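PDB 4IPA: putative curved DNA-binding protein from Chaetomium thermophilum var. thermophilum DSM 1495, which probably acts in ribosome biogenesis as an Arx1-type factor built on the methionine aminopeptidase (M24) fold, and may bind nucleic acid. Local coordinates for residues 272-277 / 304-309; 81-86 / 117-122; 55-60 / 95-100; 290-295 / 325-330. One frame throughout, in Å; residues are numbered along the deposited sequence.

Contact 1 of 4, residues 272-277 / 304-309; sequences TLHRRT and FSLRQL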
# COMPACT_ATOMS: atom_id res chain seq x y z
N THR A 272 -10.35 -11.51 5.56
CA THR A 272 -10.87 -11.75 4.22
C THR A 272 -9.82 -11.56 3.15
O THR A 272 -9.96 -12.10 2.05
CB THR A 272 -12.09 -10.87 3.91
OG1 THR A 272 -11.71 -9.49 3.98
CG2 THR A 272 -13.23 -11.16 4.92
N LEU A 273 -8.78 -10.80 3.46
CA LEU A 273 -7.73 -10.51 2.49
C LEU A 273 -6.73 -11.66 2.41
O LEU A 273 -6.17 -12.07 3.41
CB LEU A 273 -7.02 -9.21 2.86
CG LEU A 273 -5.96 -8.69 1.88
CD1 LEU A 273 -6.64 -8.24 0.59
CD2 LEU A 273 -5.19 -7.54 2.52
N HIS A 274 -6.51 -12.20 1.21
CA HIS A 274 -5.64 -13.36 1.01
C HIS A 274 -4.94 -13.28 -0.35
O HIS A 274 -5.26 -12.43 -1.17
CB HIS A 274 -6.46 -14.68 1.02
CG HIS A 274 -7.30 -14.89 2.25
ND1 HIS A 274 -7.07 -15.92 3.14
CD2 HIS A 274 -8.39 -14.23 2.70
CE1 HIS A 274 -7.97 -15.88 4.10
NE2 HIS A 274 -8.78 -14.86 3.87
N ARG A 275 -4.00 -14.18 -0.59
CA ARG A 275 -3.44 -14.36 -1.92
C ARG A 275 -2.90 -15.78 -2.09
O ARG A 275 -2.45 -16.40 -1.13
CB ARG A 275 -2.35 -13.33 -2.23
CG ARG A 275 -0.97 -13.67 -1.70
CD ARG A 275 0.06 -12.68 -2.23
NE ARG A 275 1.39 -12.96 -1.71
CZ ARG A 275 2.26 -13.80 -2.28
NH1 ARG A 275 1.94 -14.45 -3.40
NH2 ARG A 275 3.44 -14.00 -1.73
N ARG A 276 -2.97 -16.29 -3.32
CA ARG A 276 -2.38 -17.59 -3.64
C ARG A 276 -0.87 -17.53 -3.53
O ARG A 276 -0.28 -16.56 -3.97
CB ARG A 276 -2.73 -17.98 -5.07
CG ARG A 276 -3.68 -19.14 -5.18
CD ARG A 276 -3.99 -19.44 -6.64
NE ARG A 276 -2.97 -20.31 -7.21
CZ ARG A 276 -2.10 -19.93 -8.13
NH1 ARG A 276 -2.12 -18.69 -8.62
NH2 ARG A 276 -1.21 -20.80 -8.58
N THR A 277 -0.26 -18.56 -2.93
CA THR A 277 1.20 -18.72 -2.95
C THR A 277 1.60 -19.78 -3.97
O THR A 277 0.74 -20.41 -4.59
CB THR A 277 1.76 -19.18 -1.59
OG1 THR A 277 1.32 -20.52 -1.32
CG2 THR A 277 1.32 -18.25 -0.46
N PHE A 304 -6.59 -10.80 -3.00
CA PHE A 304 -8.02 -10.73 -3.28
C PHE A 304 -8.79 -10.76 -1.96
O PHE A 304 -8.24 -11.14 -0.91
CB PHE A 304 -8.46 -11.89 -4.18
CG PHE A 304 -8.29 -13.22 -3.54
CD1 PHE A 304 -7.07 -13.88 -3.59
CD2 PHE A 304 -9.35 -13.82 -2.89
CE1 PHE A 304 -6.92 -15.11 -2.99
CE2 PHE A 304 -9.20 -15.06 -2.29
CZ PHE A 304 -7.98 -15.70 -2.33
N SER A 305 -10.05 -10.33 -2.02
CA SER A 305 -10.92 -10.40 -0.86
C SER A 305 -11.85 -11.59 -1.01
O SER A 305 -12.34 -11.85 -2.10
CB SER A 305 -11.75 -9.12 -0.74
OG SER A 305 -12.70 -9.23 0.31
N LEU A 306 -12.10 -12.32 0.07
CA LEU A 306 -13.12 -13.38 0.04
C LEU A 306 -14.49 -12.88 -0.45
O LEU A 306 -15.25 -13.64 -1.04
CB LEU A 306 -13.29 -14.01 1.41
CG LEU A 306 -12.13 -14.79 2.04
CD1 LEU A 306 -12.61 -15.42 3.36
CD2 LEU A 306 -11.58 -15.85 1.11
N ARG A 307 -14.82 -11.63 -0.19
CA ARG A 307 -16.09 -11.10 -0.67
C ARG A 307 -16.16 -11.07 -2.20
O ARG A 307 -17.23 -10.95 -2.77
CB ARG A 307 -16.38 -9.70 -0.11
CG ARG A 307 -17.85 -9.30 -0.28
CD ARG A 307 -18.03 -7.92 -0.92
NE ARG A 307 -17.61 -7.86 -2.33
CZ ARG A 307 -16.60 -7.11 -2.76
NH1 ARG A 307 -15.93 -6.35 -1.89
NH2 ARG A 307 -16.27 -7.09 -4.05
N GLN A 308 -15.01 -11.20 -2.86
CA GLN A 308 -14.99 -11.12 -4.32
C GLN A 308 -15.38 -12.43 -4.96
O GLN A 308 -15.74 -12.46 -6.13
CB GLN A 308 -13.62 -10.70 -4.83
CG GLN A 308 -13.35 -9.21 -4.74
CD GLN A 308 -11.90 -8.88 -5.05
OE1 GLN A 308 -10.98 -9.33 -4.35
NE2 GLN A 308 -11.68 -8.09 -6.11
N LEU A 309 -15.29 -13.52 -4.20
CA LEU A 309 -15.56 -14.85 -4.75
C LEU A 309 -17.04 -15.00 -5.08
O LEU A 309 -17.86 -14.22 -4.62
CB LEU A 309 -15.10 -15.94 -3.79
CG LEU A 309 -13.59 -15.95 -3.53
CD1 LEU A 309 -13.19 -17.15 -2.68
CD2 LEU A 309 -12.85 -15.98 -4.84
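H274 and F304 form an antiparallel hydrogen-bonded pair that joins the central strand 273-276 of a small three-stranded sheet to the outer strand 304-305. Two nearly straight backbone bonds make the pair, H274 N to F304 O at 2.9 Å and F304 N to H274 O at 2.8 Å. The neighbouring pair, L273 with S305, is non-hydrogen-bonded, and its side chains lie on the sheet face that packs on P84.

The apolar contacts gather on the other face, with H274 and F304. With chi1 at 64°, CG of F304 sits between the backbone N and the carbonyl carbon, which folds the ring back over the paired strand. F304 CE1 comes 3.7 Å from R275 CA, F304 CZ lies 3.8 Å from H274 CB, and R276 N stands at the ring edge. Beside it, L306 CD2 makes an off-centre CH-pi contact 4.3 Å from the centroid of the H274 imidazole. F299 meets the F304 ring with nearly parallel planes. Replacing F304 by an alanine is likely to remove the cover over H274 CB and R275 CA and leave F299 without its ring partner.

Polar side-chain bonds shape the turn that follows. Q308 OE1 accepts from S305 N at 2.7 Å with an angle of 178°, in the carbonyl plane, while S305 OG takes R307 N at 3.2 Å in an ST turn and also bonds to T97 OG1. T272 OG1 reaches T97 O. Backbone bonding thus sets the strand register, carbon contacts fill the face with H274 and F304, and the buried S305 has both its N and its OG bonded.

Contact 2 of 4, residues 81-86 / 117-122; sequences FSHPTT and KIQLGA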
# COMPACT_ATOMS: atom_id res chain seq x y z
N PHE A 81 -7.17 -7.56 -10.91
CA PHE A 81 -6.81 -6.82 -9.70
C PHE A 81 -5.35 -7.12 -9.27
O PHE A 81 -4.92 -8.27 -9.33
CB PHE A 81 -7.72 -7.22 -8.53
CG PHE A 81 -9.15 -6.79 -8.68
CD1 PHE A 81 -10.00 -7.43 -9.59
CD2 PHE A 81 -9.67 -5.76 -7.90
CE1 PHE A 81 -11.33 -7.03 -9.71
CE2 PHE A 81 -10.99 -5.37 -8.03
CZ PHE A 81 -11.82 -6.00 -8.93
N SER A 82 -4.62 -6.11 -8.83
CA SER A 82 -3.41 -6.35 -8.05
C SER A 82 -3.79 -6.27 -6.56
O SER A 82 -3.04 -6.70 -5.70
CB SER A 82 -2.31 -5.33 -8.38
OG SER A 82 -2.70 -4.00 -8.00
N HIS A 83 -4.97 -5.72 -6.26
CA HIS A 83 -5.39 -5.56 -4.87
C HIS A 83 -6.85 -5.17 -4.82
O HIS A 83 -7.25 -4.21 -5.49
CB HIS A 83 -4.57 -4.47 -4.17
CG HIS A 83 -4.60 -4.54 -2.67
ND1 HIS A 83 -5.66 -4.06 -1.92
CD2 HIS A 83 -3.67 -4.98 -1.78
CE1 HIS A 83 -5.39 -4.23 -0.63
NE2 HIS A 83 -4.20 -4.79 -0.52
N PRO A 84 -7.64 -5.89 -4.02
CA PRO A 84 -9.07 -5.59 -3.86
C PRO A 84 -9.26 -4.17 -3.34
O PRO A 84 -8.37 -3.63 -2.68
CB PRO A 84 -9.51 -6.59 -2.79
CG PRO A 84 -8.28 -6.85 -2.01
CD PRO A 84 -7.19 -6.90 -3.05
N THR A 85 -10.40 -3.56 -3.65
CA THR A 85 -10.76 -2.28 -3.08
C THR A 85 -10.93 -2.45 -1.57
O THR A 85 -11.71 -3.29 -1.12
CB THR A 85 -12.10 -1.77 -3.63
OG1 THR A 85 -12.01 -1.58 -5.04
CG2 THR A 85 -12.46 -0.45 -2.97
N THR A 86 -10.20 -1.68 -0.78
CA THR A 86 -10.37 -1.79 0.66
C THR A 86 -10.54 -0.41 1.24
O THR A 86 -10.00 0.57 0.73
CB THR A 86 -9.17 -2.49 1.33
OG1 THR A 86 -7.98 -1.75 1.04
CG2 THR A 86 -9.04 -3.93 0.84
N LYS A 117 -8.20 4.77 5.08
CA LYS A 117 -7.18 4.27 4.15
C LYS A 117 -7.86 3.58 3.00
O LYS A 117 -8.63 2.65 3.20
CB LYS A 117 -6.21 3.30 4.83
CG LYS A 117 -5.15 3.96 5.65
CD LYS A 117 -5.77 4.68 6.84
CE LYS A 117 -6.36 3.69 7.84
NZ LYS A 117 -6.87 4.39 9.06
N ILE A 118 -7.59 4.06 1.80
CA ILE A 118 -8.14 3.44 0.62
C ILE A 118 -6.98 2.86 -0.18
O ILE A 118 -6.10 3.58 -0.67
CB ILE A 118 -8.93 4.45 -0.20
CG1 ILE A 118 -10.01 5.08 0.69
CG2 ILE A 118 -9.57 3.77 -1.42
CD1 ILE A 118 -10.10 6.57 0.59
N GLN A 119 -6.95 1.54 -0.25
CA GLN A 119 -5.88 0.83 -0.93
C GLN A 119 -6.50 -0.13 -1.92
O GLN A 119 -7.40 -0.92 -1.58
CB GLN A 119 -5.00 0.09 0.08
CG GLN A 119 -3.93 -0.82 -0.52
CD GLN A 119 -2.89 -1.22 0.54
OE1 GLN A 119 -2.25 -2.28 0.45
NE2 GLN A 119 -2.72 -0.36 1.54
N LEU A 120 -6.03 -0.06 -3.15
CA LEU A 120 -6.56 -0.90 -4.21
C LEU A 120 -5.53 -0.92 -5.31
O LEU A 120 -4.52 -0.22 -5.24
CB LEU A 120 -7.88 -0.32 -4.72
CG LEU A 120 -7.87 1.12 -5.22
CD1 LEU A 120 -7.50 1.18 -6.69
CD2 LEU A 120 -9.25 1.76 -4.98
N GLY A 121 -5.76 -1.73 -6.34
CA GLY A 121 -4.86 -1.72 -7.47
C GLY A 121 -5.22 -2.64 -8.60
O GLY A 121 -5.97 -3.62 -8.43
N ALA A 122 -4.66 -2.32 -9.77
CA ALA A 122 -4.85 -3.11 -10.97
C ALA A 122 -3.56 -3.74 -11.45
O ALA A 122 -2.46 -3.41 -10.99
CB ALA A 122 -5.45 -2.26 -12.09
O HOH W 1 -7.55 0.24 3.03
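F81-T86 pairs antiparallel with K117-A122 through a classic beta bulge, within a three-stranded sheet of the M24 fold, the pita-bread fold of methionine aminopeptidases. Strand 79-88 lies at one side of this sheet and strand 115-124 in its middle; helix 53-69 packs on F81 and A122. At the bulge S82 and H83 both face G121. Their N-H groups reach G121 O from the same face of its plane, S82 N at 2.9 Å and H83 N at 3.2 Å, and G121 N returns a bond to H83 O. The register slips again between H83 and T86.

H83 and Q119 share a face of the sheet. Q119 CG lies over one face of the imidazole, 3.9 Å from its centroid, in a CH-pi contact. The ring is fixed from its own segment, where H83 ND1 donates to P84 O at 2.8 Å on a carbonyl lone pair.

Further along, Q119 O is gripped twice by T86, through N and, at 2.8 Å, through OG1. With chi1 at 58°, OG1 sits between the backbone N and the carbonyl carbon, where it reaches the carbonyl that N also uses. A water donates to T86 OG1 at 2.8 Å and to K117 O at 2.6 Å.

Contact 3 of 4, residues 55-60 / 95-100; sequences DICEQG and PYTPLR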
# COMPACT_ATOMS: atom_id res chain seq x y z
N ASP A 55 -20.47 -1.40 0.65
CA ASP A 55 -20.96 -0.85 -0.60
C ASP A 55 -19.83 -0.20 -1.40
O ASP A 55 -19.75 -0.37 -2.62
CB ASP A 55 -22.07 0.18 -0.34
CG ASP A 55 -23.36 -0.48 0.13
OD1 ASP A 55 -23.50 -1.71 -0.04
OD2 ASP A 55 -24.23 0.25 0.65
N ILE A 56 -18.97 0.54 -0.71
CA ILE A 56 -17.82 1.19 -1.33
C ILE A 56 -16.85 0.17 -1.95
O ILE A 56 -16.46 0.32 -3.11
CB ILE A 56 -17.08 2.09 -0.33
CG1 ILE A 56 -18.07 3.01 0.38
CG2 ILE A 56 -16.02 2.90 -1.05
CD1 ILE A 56 -17.48 3.82 1.52
N CYS A 57 -16.48 -0.86 -1.19
CA CYS A 57 -15.60 -1.91 -1.70
C CYS A 57 -16.21 -2.60 -2.91
O CYS A 57 -15.52 -2.84 -3.91
CB CYS A 57 -15.30 -2.95 -0.62
SG CYS A 57 -14.41 -2.34 0.81
N GLU A 58 -17.50 -2.93 -2.83
CA GLU A 58 -18.15 -3.58 -3.97
C GLU A 58 -18.14 -2.67 -5.19
O GLU A 58 -17.84 -3.10 -6.31
CB GLU A 58 -19.58 -4.02 -3.63
CG GLU A 58 -19.65 -5.24 -2.71
CD GLU A 58 -21.09 -5.67 -2.38
OE1 GLU A 58 -22.04 -4.91 -2.66
OE2 GLU A 58 -21.28 -6.78 -1.85
N GLN A 59 -18.46 -1.40 -4.98
CA GLN A 59 -18.50 -0.44 -6.09
C GLN A 59 -17.11 -0.21 -6.68
O GLN A 59 -16.95 -0.09 -7.91
CB GLN A 59 -19.12 0.89 -5.66
CG GLN A 59 -19.26 1.91 -6.80
CD GLN A 59 -20.06 1.37 -7.99
OE1 GLN A 59 -20.92 0.51 -7.84
NE2 GLN A 59 -19.77 1.89 -9.17
N GLY A 60 -16.10 -0.16 -5.82
CA GLY A 60 -14.73 0.02 -6.27
C GLY A 60 -14.33 -1.15 -7.14
O GLY A 60 -13.73 -0.96 -8.21
N PRO A 95 -5.62 -3.84 5.37
CA PRO A 95 -6.65 -3.28 4.48
C PRO A 95 -7.98 -4.02 4.70
O PRO A 95 -7.99 -5.24 4.67
CB PRO A 95 -6.11 -3.57 3.08
CG PRO A 95 -4.63 -3.70 3.26
CD PRO A 95 -4.40 -4.26 4.64
N TYR A 96 -9.06 -3.26 4.91
CA TYR A 96 -10.35 -3.81 5.31
C TYR A 96 -11.29 -4.03 4.12
O TYR A 96 -11.47 -3.14 3.28
CB TYR A 96 -11.00 -2.85 6.32
CG TYR A 96 -12.20 -3.41 7.03
CD1 TYR A 96 -12.14 -4.62 7.71
CD2 TYR A 96 -13.40 -2.70 7.07
CE1 TYR A 96 -13.25 -5.13 8.37
CE2 TYR A 96 -14.50 -3.20 7.73
CZ TYR A 96 -14.43 -4.42 8.38
OH TYR A 96 -15.54 -4.91 9.05
N THR A 97 -11.90 -5.22 4.05
CA THR A 97 -12.83 -5.55 2.96
C THR A 97 -13.74 -6.72 3.36
O THR A 97 -13.53 -7.85 2.94
CB THR A 97 -12.08 -5.83 1.62
OG1 THR A 97 -12.97 -6.45 0.68
CG2 THR A 97 -10.88 -6.74 1.83
N PRO A 98 -14.77 -6.43 4.17
CA PRO A 98 -15.54 -7.46 4.89
C PRO A 98 -16.54 -8.24 4.04
O PRO A 98 -16.86 -7.85 2.91
CB PRO A 98 -16.26 -6.65 5.97
CG PRO A 98 -16.49 -5.32 5.33
CD PRO A 98 -15.30 -5.08 4.42
N LEU A 99 -17.04 -9.35 4.58
CA LEU A 99 -18.09 -10.14 3.91
C LEU A 99 -19.46 -9.49 4.02
O LEU A 99 -19.79 -8.87 5.03
CB LEU A 99 -18.16 -11.55 4.47
CG LEU A 99 -16.91 -12.40 4.28
CD1 LEU A 99 -17.16 -13.82 4.73
CD2 LEU A 99 -16.48 -12.36 2.82
N ARG A 100 -20.27 -9.63 2.98
CA ARG A 100 -21.65 -9.17 3.04
C ARG A 100 -22.48 -9.98 4.04
O ARG A 100 -23.37 -9.43 4.70
CB ARG A 100 -22.31 -9.18 1.65
CG ARG A 100 -23.69 -8.53 1.63
CD ARG A 100 -24.13 -8.11 0.24
NE ARG A 100 -23.53 -6.85 -0.20
CZ ARG A 100 -23.82 -5.66 0.31
NH1 ARG A 100 -24.69 -5.54 1.30
NH2 ARG A 100 -23.22 -4.57 -0.16
O HOH W 2 -25.95 -2.55 1.09
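R100 reaches back from the loop 95-100 to clasp two acids on helix 53-69, E58 and D55, in a salt-bridge network. It grips E58 side-on: R100 NE donates to E58 OE2 at 2.8 Å and R100 NH2 to E58 OE1, also at 2.8 Å, one nitrogen to each oxygen. The fit is not flat, for the carboxylate and guanidinium planes stand 52° apart and OE1 is met from above the carboxylate plane. R100 NH2 has a second bond, to D55 OD1 at 2.9 Å, which it meets nearly along the C-O axis with the two planes almost coplanar. A water donates to D55 OD1 and accepts a longer bond from R100 NH1.

The torsions explain the geometry. R100 starts extended, with CG opposite its backbone N, then bends at chi3 (-79°), which turns the guanidinium edge towards the helix. The E58 chain runs straight out beyond CG and crosses R100 at about a right angle. D55 points its CB away from the loop, yet its carboxylate comes round to the arginine. A glutamine in place of E58 would probably take away the charge and one of the two acceptors that NE and NH2 share, leaving the guanidinium held mainly by D55 and freer to turn.

One turn of the helix thus offers both acids to a single arginine, at the solvent-facing side, where R100 is exposed. Deeper in, C57 SG lies 3.9 Å from Y96 O and packs on T97. The loop runs between helix 53-69 and the segment 304-309, its T97 touching T86 of strand 79-88, while R100 N is bonded to E312 of helix 312-324.

Contact 4 of 4, residues 290-295 / 325-330; sequences KIYSEV and GGVFRQ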
# COMPACT_ATOMS: atom_id res chain seq x y z
N LYS A 290 -11.99 -26.18 -5.17
CA LYS A 290 -12.92 -25.40 -5.98
C LYS A 290 -12.62 -23.90 -5.88
O LYS A 290 -12.58 -23.19 -6.88
CB LYS A 290 -14.36 -25.68 -5.54
CG LYS A 290 -15.39 -24.84 -6.25
CD LYS A 290 -16.81 -25.22 -5.83
CE LYS A 290 -17.84 -24.53 -6.72
NZ LYS A 290 -19.21 -24.69 -6.19
N ILE A 291 -12.43 -23.45 -4.65
CA ILE A 291 -12.12 -22.06 -4.36
C ILE A 291 -10.70 -21.76 -4.86
O ILE A 291 -10.43 -20.69 -5.40
CB ILE A 291 -12.21 -21.83 -2.84
CG1 ILE A 291 -13.68 -21.71 -2.42
CG2 ILE A 291 -11.41 -20.63 -2.40
CD1 ILE A 291 -14.47 -20.79 -3.30
N TYR A 292 -9.81 -22.74 -4.70
CA TYR A 292 -8.44 -22.59 -5.15
C TYR A 292 -8.37 -22.33 -6.65
O TYR A 292 -7.64 -21.44 -7.10
CB TYR A 292 -7.64 -23.84 -4.82
CG TYR A 292 -6.20 -23.70 -5.25
CD1 TYR A 292 -5.81 -24.02 -6.54
CD2 TYR A 292 -5.25 -23.21 -4.37
CE1 TYR A 292 -4.50 -23.88 -6.94
CE2 TYR A 292 -3.93 -23.06 -4.76
CZ TYR A 292 -3.56 -23.39 -6.04
OH TYR A 292 -2.25 -23.23 -6.42
N SER A 293 -9.13 -23.10 -7.42
CA SER A 293 -9.15 -22.94 -8.87
C SER A 293 -9.83 -21.67 -9.29
O SER A 293 -9.37 -20.99 -10.18
CB SER A 293 -9.80 -24.14 -9.55
OG SER A 293 -8.99 -25.28 -9.35
N GLU A 294 -10.94 -21.34 -8.63
CA GLU A 294 -11.59 -20.06 -8.89
C GLU A 294 -10.60 -18.89 -8.74
O GLU A 294 -10.61 -17.94 -9.53
CB GLU A 294 -12.78 -19.84 -7.94
CG GLU A 294 -13.41 -18.47 -8.07
CD GLU A 294 -14.47 -18.19 -7.02
OE1 GLU A 294 -14.62 -19.01 -6.09
OE2 GLU A 294 -15.17 -17.16 -7.12
N VAL A 295 -9.74 -18.98 -7.73
CA VAL A 295 -8.83 -17.89 -7.41
C VAL A 295 -7.64 -17.88 -8.38
O VAL A 295 -7.23 -16.82 -8.85
CB VAL A 295 -8.34 -17.97 -5.97
CG1 VAL A 295 -7.14 -17.05 -5.77
CG2 VAL A 295 -9.45 -17.62 -5.01
N GLY A 325 -2.95 -25.19 4.72
CA GLY A 325 -2.00 -25.87 3.86
C GLY A 325 -0.91 -24.98 3.29
O GLY A 325 0.03 -25.47 2.66
N GLY A 326 -1.03 -23.68 3.49
CA GLY A 326 -0.05 -22.75 2.96
C GLY A 326 -0.14 -22.38 1.49
O GLY A 326 0.80 -21.79 0.95
N VAL A 327 -1.25 -22.70 0.82
CA VAL A 327 -1.41 -22.33 -0.59
C VAL A 327 -2.09 -20.97 -0.73
O VAL A 327 -1.95 -20.33 -1.76
CB VAL A 327 -2.20 -23.40 -1.41
CG1 VAL A 327 -1.52 -24.76 -1.33
CG2 VAL A 327 -3.63 -23.50 -0.92
N PHE A 328 -2.86 -20.57 0.28
CA PHE A 328 -3.27 -19.17 0.41
C PHE A 328 -2.46 -18.58 1.56
O PHE A 328 -2.26 -19.23 2.58
CB PHE A 328 -4.75 -19.03 0.78
CG PHE A 328 -5.71 -19.30 -0.34
CD1 PHE A 328 -5.30 -19.84 -1.55
CD2 PHE A 328 -7.06 -19.01 -0.17
CE1 PHE A 328 -6.21 -20.08 -2.56
CE2 PHE A 328 -7.98 -19.26 -1.17
CZ PHE A 328 -7.56 -19.79 -2.37
N ARG A 329 -1.98 -17.36 1.38
CA ARG A 329 -1.51 -16.57 2.49
C ARG A 329 -2.71 -15.78 3.04
O ARG A 329 -3.50 -15.22 2.29
CB ARG A 329 -0.41 -15.60 2.05
CG ARG A 329 0.13 -14.72 3.19
CD ARG A 329 1.24 -13.79 2.73
NE ARG A 329 2.36 -14.53 2.16
CZ ARG A 329 3.31 -15.10 2.87
NH1 ARG A 329 3.27 -15.00 4.20
NH2 ARG A 329 4.29 -15.77 2.28
N GLN A 330 -2.84 -15.74 4.34
CA GLN A 330 -3.92 -14.97 4.94
C GLN A 330 -3.31 -13.74 5.58
O GLN A 330 -2.29 -13.85 6.25
CB GLN A 330 -4.65 -15.83 5.98
CG GLN A 330 -5.57 -15.10 6.93
CD GLN A 330 -5.91 -15.97 8.15
OE1 GLN A 330 -7.02 -16.46 8.28
NE2 GLN A 330 -4.94 -16.16 9.03
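The rings of F328 and Y292 approach obliquely, F328 CE1 lying 3.7 Å from Y292 CD2. At the edge of the F328 ring, near its plane, sits I291 CG2, 3.9 Å from F328 CE2. V295 CG2 meets F328 CZ at 3.9 Å, and the V295 side chain comes from the direction opposite to the phenylalanine. The Y292 ring has a second neighbour in V327, whose CB is 3.8 Å from Y292 CE2; the two side chains cross at about a right angle.

The outer end of the F328 ring is thus held by three side chains of segment 290-295 in helix 286-299, with CE1, CZ and CE2 each assigned a partner. Y292 is turned to meet it by a first torsion of -179°, which sets CG opposite the backbone N and swings the ring from the helix flank towards the strand. F328 also meets F304 edge-to-face and touches V319 and C322 of helix 312-324.

Segment 290-295 and strand 328-330 run nearly perpendicular, at 91°, with their axes 12.1 Å apart, a distance that the aromatic side chains span. Just before the strand, G326 ends helix 312-324 in a Schellman motif with positive phi, and V327 and F328 follow directly and supply the side chains that meet helix 286-299.

Between these two segments the contacts are apolar, aliphatic branches and two aromatic rings meeting carbon to carbon, with shape rather than direction setting the fit. The Y292 hydroxyl, at the margin, has its partner in R276 NE on the neighbouring strand 273-276.

In the fold
Contacts 1 and 4 form one unit, their centres 8 Å apart: strand 273-276 lies between 304-305 and 328-330 in a three-stranded sheet, and their segments alternate along the chain, with helix 286-299 between the two strands of contact 1. This unit occurs in the chain between strands 250-258 and 342-352 of the five-stranded sheet. Contacts 2 and 3 alternate likewise, earlier in the chain, in its M24 metallopeptidase part, with centres 10 Å apart. Contact 1 is the junction, its centre about 12 Å from each of theirs; the centre of contact 4 is about 19 and 20 Å from those of contacts 2 and 3. Contact 1 is thus where sheet 304-305/273-276/328-330 meets strand 79-88, through P84, and the loop 95-100, through T97.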